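Local coordinates for protein putative oxidoreductase (Pseudomonas putida, PDB 3L6D) that probably works as an NADP-dependent oxidoreductase, pairing a Rossmann-type cofactor domain with a helical C-terminal domain of the reductive aminase-like kind, at residues 61-66 against 89-94; 110-115 against 120-125; 188-193 against 206-211; 250-255 against 264-269; 27-32 against 49-54. All coordinates share one frame; numbering follows the deposited sequence.

In the fold
Contacts 1, 2 and 5 belong to the N-terminal, Rossmann-type domain, contacts 3 and 4 to the helical C-terminal domain. Contacts 1 and 2 are near neighbours, their centres 14 Å apart; contact 5 lies 20 Å from contact 1, centre to centre. Contact 5 holds the far end of helix 19-30, which follows a GxGxxG-like strand-turn-helix pattern (G16, G18, G21) that would probably face the NADP diphosphate. Contacts 3 and 4, with centres 16 Å apart, join directly: E192 OE1 meets V265 N and E192 OE2 meets F266 N, each at 2.8 Å, probable hydrogen bonds. Both also touch the second subunit. Contacts 1 and 4 are 56 Å apart between centres.

Contact 1: residues 61-66 against 89-94; sequences AALSAS and ARALAH
S64 OG has two partners, the carbonyl O of K60 one turn back in its own helix, to which it is hydrogen-bonded, and a water that reaches across to A91. The water stands 3.1 Å from S64 OG and donates to A91 O at 2.6 Å, so one solvent molecule ties the serine to the last turn of helix 88-92. Beside this bridge the contact is apolar. A91 CB points toward helix 59-65 and touches both L63 and S64, lying 4.0 Å from L63 CB and 3.8 Å from S64 OG. With CG of L63 anti to its own carbonyl carbon (chi1 -69°), the leucine branch runs past A91 instead of stopping on it, and L63 CD1 meets L92 CD2 at 3.8 Å. L92 starts out pointing away from helix 59-65, yet its CD2 methyl comes back to meet the other leucine at a slant. Both leucines also rest on I97 of strand 96-99, which seats the pair between helices and sheet. The guanidinium of R95 takes the carbonyls of L63 and S64 by hydrogen bonds, occupying acceptors at the end of helix 59-65. Two short helices side by side over parallel strands, each leading into a strand (68-71 and 96-99), are typical of the helical layer of a Rossmann fold.

Contact 2: residues 110-115 against 120-125; sequences ALQGLV and GHYVKG
Y122 sends its side chain from the strand up against the helix, meeting Q112 and V115 from its first carbon on. Y122 CB lies 3.8 Å from Q112 CA and 4.0 Å from V115 CB. At the root of the ring, CG faces the same Q112 CA, and CD2 sits 3.7 Å from Q112 CB, while across the ring CD1 approaches V115 CG2. With CG anti to the strand N (chi1 177°), the ring lies along the helix surface, and one face has Q112 N 3.9 Å above its centre. The amide end of Q112 is turned nearly at right angles to that ring. The two elements belong to the beta-alpha-beta unit of strand 96-99, helix 105-117 and strand 121-128 in the Rossmann-type domain; helix and strand run roughly antiparallel, at 154°, with 7.3 Å between their axes. Farther out, Y122 CE1 meets L111 CB at 4.0 Å, with CZ next to the same carbon, and the hydroxyl hydrogen-bonds to a carboxylate oxygen of D99. An alanine here is likely to strip L111 and Q112 of the surface they pack on and to leave the D99 carboxylate without its phenol partner. Near the turn, G120 N donates to V115 O at 2.9 Å, fairly straight (153° at the hydrogen), with the donor tilted from the carbonyl plane. V115 CG1 rests 3.5 Å from H121 O. A beta carbon on G120 would point toward the helix and be tight against the same methyl.

Contact 3: residues 188-193 against 206-211; sequences VTFFEA and KTARLL
F190 and L211 bury the most surface here, with A193 next, and the three make a compact apolar meeting of helices 169-199 and 204-232. The ring of F190 reaches the far helix because CG stands anti to the backbone N (chi1 -178°), which turns the phenyl out from a beta carbon that does not itself aim at the partner. Its far edge arrives at A208: CZ lies 3.5 Å from A208 O, with that oxygen close to the ring plane, so the carbonyl faces the ring's C-H rim and not its pi cloud. The neighbouring CE1 lies 4.1 Å from L211 CB. F190 and L211 run past each other in opposite directions. One branch of the leucine stays by the ring, CD2 near F190 CE1, and the other meets the alanine, L211 CD1 being 4.1 Å from A193 CB one turn along from F190. The small methyls of A193 and A208 fill in around the larger groups, while the segment axes remain 10.9 Å apart, with 134° between their directions. The ring of F190 also meets H182 of the second subunit edge-to-face, and the same histidine hydrogen-bonds to T189 OG1. The phenylalanine therefore belongs both to the packing of its own chain and to the dimer interface. Long helices crossing through apolar side chains, with a partner subunit against them, are consistent with the all-helical C-terminal domain of reductive aminase-like dimeric enzymes.

Contact 4: residues 250-255 against 264-269; sequences AHIAQS and PVFDAV
F266 and I252 cross at about a right angle, the phenyl of helix 264-281 reaching over to the branched side chain of helix 242-259. The ring tip does the touching: CE2 lies 3.7 Å from I252 CG2, and CZ lies 3.8 Å from the same methyl. It is this methyl, anti to the isoleucine N, that is offered to the ring, while the longer CG1 branch starts off beside the N. F266 CE2 also comes near the helix backbone, 3.9 Å from A253 N and 4.1 Å from A253 CB, so the end of the ring rests against two consecutive residues. F266 CG is anti to its own N (chi1 -160°), which carries the phenyl across to the opposing helix. One helix turn is tied within itself: S255 OG donates to H251 O at 3.1 Å, from the face of that carbonyl opposite to S255 N. F249 packs on F266 as well, and H180 of the second subunit packs on I252, placing the pair near the dimer interface. Nearby, D267 OD1 bonds to H257 NE2. An alanine in place of F266 would probably leave a gap beside the CG2 methyl of I252 and take the packing partner from A253. Being purely van der Waals between these side chains, the contact depends on fit and burial and has no directional bond to fix it.

Contact 5: residues 27-32 against 49-54; sequences VLLKQG and VAAGAH
L29 is the one residue of 27-32 that touches the turn ending helix 42-50. Its CD1 methyl lies 3.9 Å from A51 CB and 4.2 Å from A53 CB, so it meets two small side chains of that turn. A second kind of packing sets methyls against backbone: L29 CD1 comes to 3.6 Å from A51 O, and CD2 rests against the G52-A53 peptide, 3.6 Å from both G52 C and A53 N. With CG anti to the carbonyl carbon of L29 (chi1 -72°), the fork opens toward the turn and both methyls meet it. The hydrogen bonds lie within the segments. Both helices close in Schellman motifs: G52 N donates to V49 O at 3.0 Å, and G32 N to L29 O at 3.0 Å. The positive phi of each glycine would press a beta carbon against the preceding carbonyl. L29 also rests on V35 and A53 on I37, both of strand 35-38. The chemistry is that of a leucine laid on a glycine-closed turn with small side chains: cohesion comes from dispersion and partial burial, and position depends on the shape that this helix end imposes.

Contact 1: residues 61-66 against 89-94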
# COMPACT_ATOMS: atom_id res chain seq x y z
N ALA B 61 39.31 -20.47 -5.04
CA ALA B 61 40.02 -19.62 -4.08
C ALA B 61 39.06 -18.75 -3.24
O ALA B 61 39.27 -18.57 -2.04
CB ALA B 61 41.07 -18.74 -4.81
N ALA B 62 38.05 -18.20 -3.88
CA ALA B 62 37.03 -17.38 -3.20
C ALA B 62 36.24 -18.22 -2.17
O ALA B 62 35.98 -17.76 -1.03
CB ALA B 62 36.12 -16.78 -4.23
N LEU B 63 35.90 -19.46 -2.54
CA LEU B 63 35.23 -20.39 -1.62
C LEU B 63 36.07 -20.71 -0.41
O LEU B 63 35.54 -20.73 0.72
CB LEU B 63 34.80 -21.69 -2.33
CG LEU B 63 33.68 -21.47 -3.34
CD1 LEU B 63 33.48 -22.77 -4.19
CD2 LEU B 63 32.38 -21.08 -2.60
N SER B 64 37.38 -20.89 -0.64
CA SER B 64 38.30 -21.28 0.41
C SER B 64 38.57 -20.11 1.34
O SER B 64 38.82 -20.30 2.54
CB SER B 64 39.62 -21.84 -0.18
OG SER B 64 39.37 -23.08 -0.86
N ALA B 65 38.51 -18.90 0.79
CA ALA B 65 38.99 -17.71 1.52
C ALA B 65 38.13 -17.30 2.71
O ALA B 65 38.61 -16.61 3.60
CB ALA B 65 39.14 -16.51 0.58
N SER B 66 36.85 -17.70 2.70
CA SER B 66 35.88 -17.21 3.72
C SER B 66 35.00 -18.36 4.18
O SER B 66 34.79 -19.27 3.42
CB SER B 66 34.98 -16.14 3.08
OG SER B 66 35.76 -15.11 2.47
N ALA B 89 34.16 -28.49 -6.23
CA ALA B 89 33.50 -29.44 -5.35
C ALA B 89 34.28 -29.60 -4.05
O ALA B 89 33.71 -29.45 -2.94
CB ALA B 89 33.32 -30.79 -6.03
N ARG B 90 35.58 -29.86 -4.17
CA ARG B 90 36.43 -29.98 -3.00
C ARG B 90 36.39 -28.70 -2.13
O ARG B 90 36.35 -28.80 -0.91
CB ARG B 90 37.86 -30.39 -3.39
CG ARG B 90 38.68 -31.07 -2.29
CD ARG B 90 39.86 -30.18 -1.95
NE ARG B 90 40.57 -30.47 -0.69
CZ ARG B 90 40.17 -30.08 0.53
NH1 ARG B 90 39.02 -29.42 0.69
NH2 ARG B 90 40.91 -30.37 1.59
N ALA B 91 36.35 -27.51 -2.75
CA ALA B 91 36.37 -26.25 -1.98
C ALA B 91 35.05 -25.87 -1.32
O ALA B 91 35.02 -24.97 -0.48
CB ALA B 91 36.89 -25.10 -2.84
N LEU B 92 33.95 -26.52 -1.71
CA LEU B 92 32.67 -26.39 -1.00
C LEU B 92 32.65 -26.97 0.43
O LEU B 92 31.81 -26.56 1.25
CB LEU B 92 31.55 -27.06 -1.83
CG LEU B 92 31.26 -26.36 -3.17
CD1 LEU B 92 30.31 -27.19 -4.06
CD2 LEU B 92 30.65 -24.94 -2.95
N ALA B 93 33.51 -27.95 0.73
CA ALA B 93 33.43 -28.67 2.02
C ALA B 93 33.52 -27.67 3.17
O ALA B 93 34.41 -26.81 3.17
CB ALA B 93 34.57 -29.70 2.17
N HIS B 94 32.59 -27.77 4.13
CA HIS B 94 32.59 -26.89 5.30
C HIS B 94 32.42 -25.40 4.99
O HIS B 94 32.78 -24.55 5.82
CB HIS B 94 33.83 -27.12 6.13
CG HIS B 94 34.07 -28.56 6.41
ND1 HIS B 94 33.10 -29.37 6.96
CD2 HIS B 94 35.14 -29.35 6.14
CE1 HIS B 94 33.58 -30.60 7.08
NE2 HIS B 94 34.82 -30.61 6.60
O HOH W 1 37.22 -24.52 0.76

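Contact 2: residues 110-115 against 120-125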
# COMPACT_ATOMS: atom_id res chain seq x y z
N ALA B 110 17.94 -29.19 -6.23
CA ALA B 110 19.09 -29.81 -6.88
C ALA B 110 20.40 -29.13 -6.43
O ALA B 110 21.42 -29.80 -6.24
CB ALA B 110 18.94 -29.79 -8.39
N LEU B 111 20.38 -27.80 -6.27
CA LEU B 111 21.60 -27.05 -5.84
C LEU B 111 21.97 -27.31 -4.40
O LEU B 111 23.16 -27.50 -4.08
CB LEU B 111 21.42 -25.56 -5.99
CG LEU B 111 21.48 -25.15 -7.45
CD1 LEU B 111 20.82 -23.77 -7.60
CD2 LEU B 111 22.92 -25.19 -7.90
N GLN B 112 20.96 -27.28 -3.55
CA GLN B 112 21.09 -27.72 -2.19
C GLN B 112 21.73 -29.11 -2.17
O GLN B 112 22.75 -29.32 -1.53
CB GLN B 112 19.72 -27.74 -1.50
CG GLN B 112 19.83 -27.89 0.01
CD GLN B 112 18.48 -27.85 0.69
OE1 GLN B 112 17.70 -28.78 0.58
NE2 GLN B 112 18.21 -26.78 1.39
N GLY B 113 21.16 -30.07 -2.92
CA GLY B 113 21.73 -31.43 -2.99
C GLY B 113 23.19 -31.47 -3.37
O GLY B 113 23.99 -32.16 -2.74
N LEU B 114 23.54 -30.71 -4.41
CA LEU B 114 24.90 -30.62 -4.89
C LEU B 114 25.87 -30.08 -3.83
O LEU B 114 26.94 -30.65 -3.59
CB LEU B 114 24.95 -29.71 -6.12
CG LEU B 114 26.15 -29.77 -7.07
CD1 LEU B 114 25.78 -29.38 -8.52
CD2 LEU B 114 27.30 -28.94 -6.59
N VAL B 115 25.50 -28.97 -3.21
CA VAL B 115 26.35 -28.35 -2.19
C VAL B 115 26.50 -29.30 -0.99
O VAL B 115 27.62 -29.50 -0.44
CB VAL B 115 25.80 -26.95 -1.80
CG1 VAL B 115 26.52 -26.40 -0.57
CG2 VAL B 115 25.93 -25.95 -3.00
N GLY B 120 29.15 -29.09 1.97
CA GLY B 120 28.91 -27.68 2.27
C GLY B 120 27.49 -27.48 2.74
O GLY B 120 26.74 -28.44 2.90
N HIS B 121 27.09 -26.24 2.94
CA HIS B 121 25.76 -25.96 3.45
C HIS B 121 25.17 -24.97 2.50
O HIS B 121 25.90 -24.08 2.02
CB HIS B 121 25.86 -25.38 4.84
CG HIS B 121 26.71 -26.21 5.75
ND1 HIS B 121 26.26 -27.40 6.28
CD2 HIS B 121 27.99 -26.06 6.16
CE1 HIS B 121 27.23 -27.93 7.02
NE2 HIS B 121 28.29 -27.14 6.96
N TYR B 122 23.90 -25.14 2.18
CA TYR B 122 23.29 -24.30 1.16
C TYR B 122 22.19 -23.43 1.78
O TYR B 122 21.28 -23.96 2.44
CB TYR B 122 22.71 -25.18 0.06
CG TYR B 122 22.00 -24.37 -0.99
CD1 TYR B 122 22.72 -23.77 -2.03
CD2 TYR B 122 20.62 -24.19 -0.94
CE1 TYR B 122 22.06 -23.03 -3.01
CE2 TYR B 122 19.96 -23.43 -1.89
CZ TYR B 122 20.69 -22.85 -2.91
OH TYR B 122 20.01 -22.10 -3.85
N VAL B 123 22.32 -22.11 1.67
CA VAL B 123 21.22 -21.22 2.06
C VAL B 123 20.72 -20.44 0.87
O VAL B 123 21.54 -19.83 0.13
CB VAL B 123 21.68 -20.21 3.18
CG1 VAL B 123 20.53 -19.27 3.55
CG2 VAL B 123 22.17 -20.95 4.42
N LYS B 124 19.42 -20.44 0.64
CA LYS B 124 18.87 -19.64 -0.46
C LYS B 124 18.38 -18.32 0.17
O LYS B 124 17.78 -18.34 1.22
CB LYS B 124 17.67 -20.35 -1.12
CG LYS B 124 16.94 -19.48 -2.16
CD LYS B 124 15.65 -20.25 -2.69
CE LYS B 124 14.95 -19.42 -3.82
NZ LYS B 124 15.95 -19.20 -4.91
N GLY B 125 18.68 -17.18 -0.46
CA GLY B 125 18.18 -15.92 0.08
C GLY B 125 17.34 -15.18 -0.97
O GLY B 125 17.53 -15.36 -2.19

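Contact 3: residues 188-193 against 206-211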
# COMPACT_ATOMS: atom_id res chain seq x y z
N VAL B 188 1.38 -1.06 -8.59
CA VAL B 188 0.67 -0.88 -9.84
C VAL B 188 -0.72 -0.19 -9.64
O VAL B 188 -1.11 0.63 -10.47
CB VAL B 188 0.62 -2.19 -10.64
CG1 VAL B 188 -0.30 -2.07 -11.85
CG2 VAL B 188 2.06 -2.60 -11.06
N THR B 189 -1.42 -0.48 -8.54
CA THR B 189 -2.69 0.21 -8.26
C THR B 189 -2.44 1.70 -8.15
O THR B 189 -3.28 2.51 -8.58
CB THR B 189 -3.43 -0.26 -6.95
OG1 THR B 189 -2.66 0.10 -5.78
CG2 THR B 189 -3.73 -1.77 -6.97
N PHE B 190 -1.28 2.05 -7.62
CA PHE B 190 -0.93 3.45 -7.52
C PHE B 190 -0.68 4.06 -8.91
O PHE B 190 -1.23 5.13 -9.20
CB PHE B 190 0.26 3.65 -6.55
CG PHE B 190 0.65 5.08 -6.37
CD1 PHE B 190 0.01 5.87 -5.42
CD2 PHE B 190 1.67 5.65 -7.16
CE1 PHE B 190 0.37 7.21 -5.26
CE2 PHE B 190 2.04 7.00 -7.00
CZ PHE B 190 1.38 7.79 -6.05
N PHE B 191 0.12 3.39 -9.76
CA PHE B 191 0.33 3.84 -11.14
C PHE B 191 -0.97 4.00 -11.90
O PHE B 191 -1.16 5.00 -12.60
CB PHE B 191 1.34 2.94 -11.92
CG PHE B 191 2.64 2.75 -11.21
CD1 PHE B 191 3.21 3.79 -10.46
CD2 PHE B 191 3.31 1.53 -11.27
CE1 PHE B 191 4.42 3.61 -9.79
CE2 PHE B 191 4.53 1.34 -10.60
CZ PHE B 191 5.09 2.38 -9.87
N GLU B 192 -1.87 3.02 -11.75
CA GLU B 192 -3.17 3.06 -12.42
C GLU B 192 -4.03 4.28 -11.99
O GLU B 192 -4.65 4.94 -12.83
CB GLU B 192 -3.93 1.72 -12.26
CG GLU B 192 -5.33 1.68 -12.91
CD GLU B 192 -6.08 0.36 -12.75
OE1 GLU B 192 -5.85 -0.57 -13.57
OE2 GLU B 192 -6.93 0.25 -11.85
N ALA B 193 -4.05 4.58 -10.69
CA ALA B 193 -4.89 5.67 -10.16
C ALA B 193 -4.32 7.01 -10.56
O ALA B 193 -5.07 7.89 -11.01
CB ALA B 193 -5.03 5.56 -8.63
N LYS B 206 1.73 16.83 -10.22
CA LYS B 206 1.31 17.40 -8.91
C LYS B 206 0.42 16.45 -8.11
O LYS B 206 0.40 16.47 -6.85
CB LYS B 206 0.72 18.80 -9.05
CG LYS B 206 0.50 19.50 -7.69
CD LYS B 206 1.02 20.94 -7.69
CE LYS B 206 0.09 21.93 -8.37
NZ LYS B 206 0.30 21.93 -9.84
N THR B 207 -0.21 15.54 -8.82
CA THR B 207 -1.22 14.70 -8.23
C THR B 207 -0.62 13.50 -7.51
O THR B 207 -1.15 13.05 -6.48
CB THR B 207 -2.25 14.31 -9.28
OG1 THR B 207 -2.68 15.52 -9.95
CG2 THR B 207 -3.43 13.65 -8.65
N ALA B 208 0.51 13.01 -8.03
CA ALA B 208 1.14 11.81 -7.47
C ALA B 208 1.47 12.04 -6.02
O ALA B 208 1.11 11.21 -5.18
CB ALA B 208 2.43 11.44 -8.28
N ARG B 209 2.15 13.14 -5.69
CA ARG B 209 2.53 13.34 -4.28
C ARG B 209 1.31 13.49 -3.37
O ARG B 209 1.27 12.92 -2.28
CB ARG B 209 3.49 14.51 -4.07
CG ARG B 209 3.86 14.71 -2.61
CD ARG B 209 5.16 15.47 -2.49
NE ARG B 209 6.27 14.53 -2.57
CZ ARG B 209 7.50 14.85 -2.95
NH1 ARG B 209 7.80 16.10 -3.32
NH2 ARG B 209 8.44 13.90 -2.98
N LEU B 210 0.32 14.26 -3.83
CA LEU B 210 -0.93 14.40 -3.06
C LEU B 210 -1.65 13.08 -2.88
O LEU B 210 -2.18 12.82 -1.80
CB LEU B 210 -1.88 15.41 -3.69
CG LEU B 210 -3.03 15.85 -2.78
CD1 LEU B 210 -2.51 16.50 -1.47
CD2 LEU B 210 -4.05 16.79 -3.48
N LEU B 211 -1.68 12.24 -3.91
CA LEU B 211 -2.38 10.97 -3.80
C LEU B 211 -1.71 10.08 -2.75
O LEU B 211 -2.36 9.55 -1.86
CB LEU B 211 -2.46 10.24 -5.16
CG LEU B 211 -3.72 9.38 -5.37
CD1 LEU B 211 -3.99 9.06 -6.84
CD2 LEU B 211 -3.65 8.09 -4.58

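Contact 4: residues 250-255 against 264-269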
# COMPACT_ATOMS: atom_id res chain seq x y z
N ALA B 250 -18.34 0.01 -7.03
CA ALA B 250 -19.08 0.15 -8.29
C ALA B 250 -19.28 1.62 -8.70
O ALA B 250 -19.23 1.93 -9.90
CB ALA B 250 -20.42 -0.58 -8.21
N HIS B 251 -19.49 2.52 -7.73
CA HIS B 251 -19.65 3.95 -8.00
C HIS B 251 -18.34 4.53 -8.53
O HIS B 251 -18.35 5.31 -9.51
CB HIS B 251 -20.06 4.72 -6.72
CG HIS B 251 -21.52 4.63 -6.36
ND1 HIS B 251 -22.53 5.12 -7.16
CD2 HIS B 251 -22.14 4.15 -5.25
CE1 HIS B 251 -23.70 4.92 -6.57
NE2 HIS B 251 -23.49 4.35 -5.41
N ILE B 252 -17.23 4.17 -7.88
CA ILE B 252 -15.90 4.61 -8.32
C ILE B 252 -15.65 4.10 -9.75
O ILE B 252 -15.24 4.88 -10.62
CB ILE B 252 -14.78 4.14 -7.33
CG1 ILE B 252 -14.91 4.89 -6.01
CG2 ILE B 252 -13.37 4.35 -7.92
CD1 ILE B 252 -14.22 4.16 -4.82
N ALA B 253 -15.95 2.82 -9.99
CA ALA B 253 -15.71 2.19 -11.31
C ALA B 253 -16.54 2.84 -12.41
O ALA B 253 -16.11 2.89 -13.56
CB ALA B 253 -15.96 0.70 -11.26
N GLN B 254 -17.69 3.38 -12.03
CA GLN B 254 -18.57 4.01 -12.98
C GLN B 254 -18.09 5.42 -13.40
O GLN B 254 -18.11 5.76 -14.60
CB GLN B 254 -19.99 4.01 -12.43
CG GLN B 254 -21.05 4.13 -13.45
CD GLN B 254 -21.83 5.40 -13.27
OE1 GLN B 254 -21.71 6.33 -14.07
NE2 GLN B 254 -22.63 5.45 -12.20
N SER B 255 -17.62 6.21 -12.42
CA SER B 255 -17.02 7.52 -12.72
C SER B 255 -15.76 7.36 -13.56
O SER B 255 -15.46 8.19 -14.42
CB SER B 255 -16.64 8.25 -11.44
OG SER B 255 -17.70 8.16 -10.52
N PRO B 264 -7.98 -1.79 -15.58
CA PRO B 264 -8.20 -3.22 -15.41
C PRO B 264 -7.97 -3.71 -13.99
O PRO B 264 -8.63 -4.66 -13.58
CB PRO B 264 -7.16 -3.84 -16.34
CG PRO B 264 -6.09 -2.78 -16.45
CD PRO B 264 -6.87 -1.52 -16.52
N VAL B 265 -7.03 -3.10 -13.26
CA VAL B 265 -6.72 -3.55 -11.89
C VAL B 265 -7.92 -3.25 -11.02
O VAL B 265 -8.44 -4.13 -10.33
CB VAL B 265 -5.42 -2.94 -11.31
CG1 VAL B 265 -5.13 -3.53 -9.92
CG2 VAL B 265 -4.24 -3.20 -12.23
N PHE B 266 -8.40 -2.00 -11.08
CA PHE B 266 -9.63 -1.68 -10.31
C PHE B 266 -10.86 -2.49 -10.69
O PHE B 266 -11.65 -2.87 -9.83
CB PHE B 266 -9.96 -0.17 -10.29
CG PHE B 266 -10.88 0.18 -9.17
CD1 PHE B 266 -10.41 0.19 -7.84
CD2 PHE B 266 -12.23 0.41 -9.40
CE1 PHE B 266 -11.27 0.48 -6.79
CE2 PHE B 266 -13.08 0.70 -8.35
CZ PHE B 266 -12.60 0.74 -7.04
N ASP B 267 -11.00 -2.79 -11.98
CA ASP B 267 -12.10 -3.65 -12.43
C ASP B 267 -12.00 -5.01 -11.73
O ASP B 267 -13.01 -5.60 -11.36
CB ASP B 267 -12.02 -3.87 -13.94
CG ASP B 267 -12.41 -2.63 -14.74
OD1 ASP B 267 -12.97 -1.68 -14.15
OD2 ASP B 267 -12.17 -2.61 -15.97
N ALA B 268 -10.76 -5.50 -11.59
CA ALA B 268 -10.54 -6.83 -11.04
C ALA B 268 -10.89 -6.79 -9.55
O ALA B 268 -11.51 -7.72 -9.01
CB ALA B 268 -9.10 -7.26 -11.26
N VAL B 269 -10.49 -5.71 -8.89
CA VAL B 269 -10.80 -5.49 -7.48
C VAL B 269 -12.31 -5.47 -7.26
O VAL B 269 -12.81 -6.05 -6.30
CB VAL B 269 -10.18 -4.16 -7.02
CG1 VAL B 269 -10.81 -3.69 -5.67
CG2 VAL B 269 -8.66 -4.30 -6.98

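Contact 5: residues 27-32 against 49-54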
# COMPACT_ATOMS: atom_id res chain seq x y z
N VAL B 27 28.47 -2.69 0.46
CA VAL B 27 27.82 -2.51 1.77
C VAL B 27 28.62 -3.26 2.85
O VAL B 27 28.98 -2.69 3.92
CB VAL B 27 26.30 -2.94 1.70
CG1 VAL B 27 25.75 -3.38 3.05
CG2 VAL B 27 25.48 -1.77 1.16
N LEU B 28 28.94 -4.52 2.55
CA LEU B 28 29.71 -5.32 3.48
C LEU B 28 31.10 -4.73 3.75
O LEU B 28 31.51 -4.67 4.92
CB LEU B 28 29.80 -6.78 2.99
CG LEU B 28 28.46 -7.50 2.89
CD1 LEU B 28 28.65 -8.80 2.06
CD2 LEU B 28 27.93 -7.81 4.33
N LEU B 29 31.81 -4.24 2.70
CA LEU B 29 33.08 -3.53 2.94
C LEU B 29 32.90 -2.28 3.81
O LEU B 29 33.71 -2.03 4.72
CB LEU B 29 33.76 -3.09 1.64
CG LEU B 29 34.39 -4.14 0.76
CD1 LEU B 29 34.56 -3.49 -0.61
CD2 LEU B 29 35.78 -4.59 1.34
N LYS B 30 31.85 -1.53 3.53
CA LYS B 30 31.55 -0.31 4.30
C LYS B 30 31.29 -0.62 5.78
O LYS B 30 31.65 0.17 6.65
CB LYS B 30 30.36 0.44 3.65
CG LYS B 30 29.94 1.72 4.35
CD LYS B 30 30.71 2.93 3.80
CE LYS B 30 30.58 4.17 4.74
NZ LYS B 30 29.15 4.47 5.07
N GLN B 31 30.70 -1.77 6.07
CA GLN B 31 30.40 -2.20 7.41
C GLN B 31 31.62 -2.76 8.14
O GLN B 31 31.52 -3.12 9.31
CB GLN B 31 29.27 -3.25 7.40
CG GLN B 31 27.91 -2.66 6.96
CD GLN B 31 26.90 -3.72 6.55
OE1 GLN B 31 27.21 -4.92 6.54
NE2 GLN B 31 25.70 -3.29 6.18
N GLY B 32 32.76 -2.84 7.46
CA GLY B 32 33.96 -3.38 8.09
C GLY B 32 34.31 -4.86 7.87
O GLY B 32 35.27 -5.34 8.46
N VAL B 49 38.02 -3.70 -5.67
CA VAL B 49 39.41 -3.75 -5.22
C VAL B 49 39.82 -2.38 -4.64
O VAL B 49 40.43 -2.30 -3.57
CB VAL B 49 40.37 -4.22 -6.36
CG1 VAL B 49 41.83 -4.10 -5.94
CG2 VAL B 49 40.08 -5.68 -6.71
N ALA B 50 39.48 -1.32 -5.37
CA ALA B 50 39.80 0.05 -4.97
C ALA B 50 39.17 0.35 -3.57
O ALA B 50 39.78 1.05 -2.74
CB ALA B 50 39.26 1.02 -6.02
N ALA B 51 37.97 -0.20 -3.35
CA ALA B 51 37.22 -0.04 -2.08
C ALA B 51 37.68 -0.98 -0.95
O ALA B 51 37.08 -0.96 0.12
CB ALA B 51 35.71 -0.21 -2.33
N GLY B 52 38.73 -1.78 -1.18
CA GLY B 52 39.27 -2.72 -0.19
C GLY B 52 38.98 -4.22 -0.35
O GLY B 52 39.48 -5.03 0.45
N ALA B 53 38.21 -4.64 -1.36
CA ALA B 53 38.03 -6.09 -1.62
C ALA B 53 39.30 -6.78 -2.13
O ALA B 53 40.10 -6.18 -2.87
CB ALA B 53 36.87 -6.35 -2.62
N HIS B 54 39.45 -8.06 -1.78
CA HIS B 54 40.59 -8.88 -2.24
C HIS B 54 40.09 -9.62 -3.47
O HIS B 54 39.11 -10.35 -3.39
CB HIS B 54 40.97 -9.91 -1.18
CG HIS B 54 41.97 -10.91 -1.66
ND1 HIS B 54 43.33 -10.66 -1.67
CD2 HIS B 54 41.82 -12.17 -2.15
CE1 HIS B 54 43.97 -11.71 -2.15
NE2 HIS B 54 43.08 -12.64 -2.45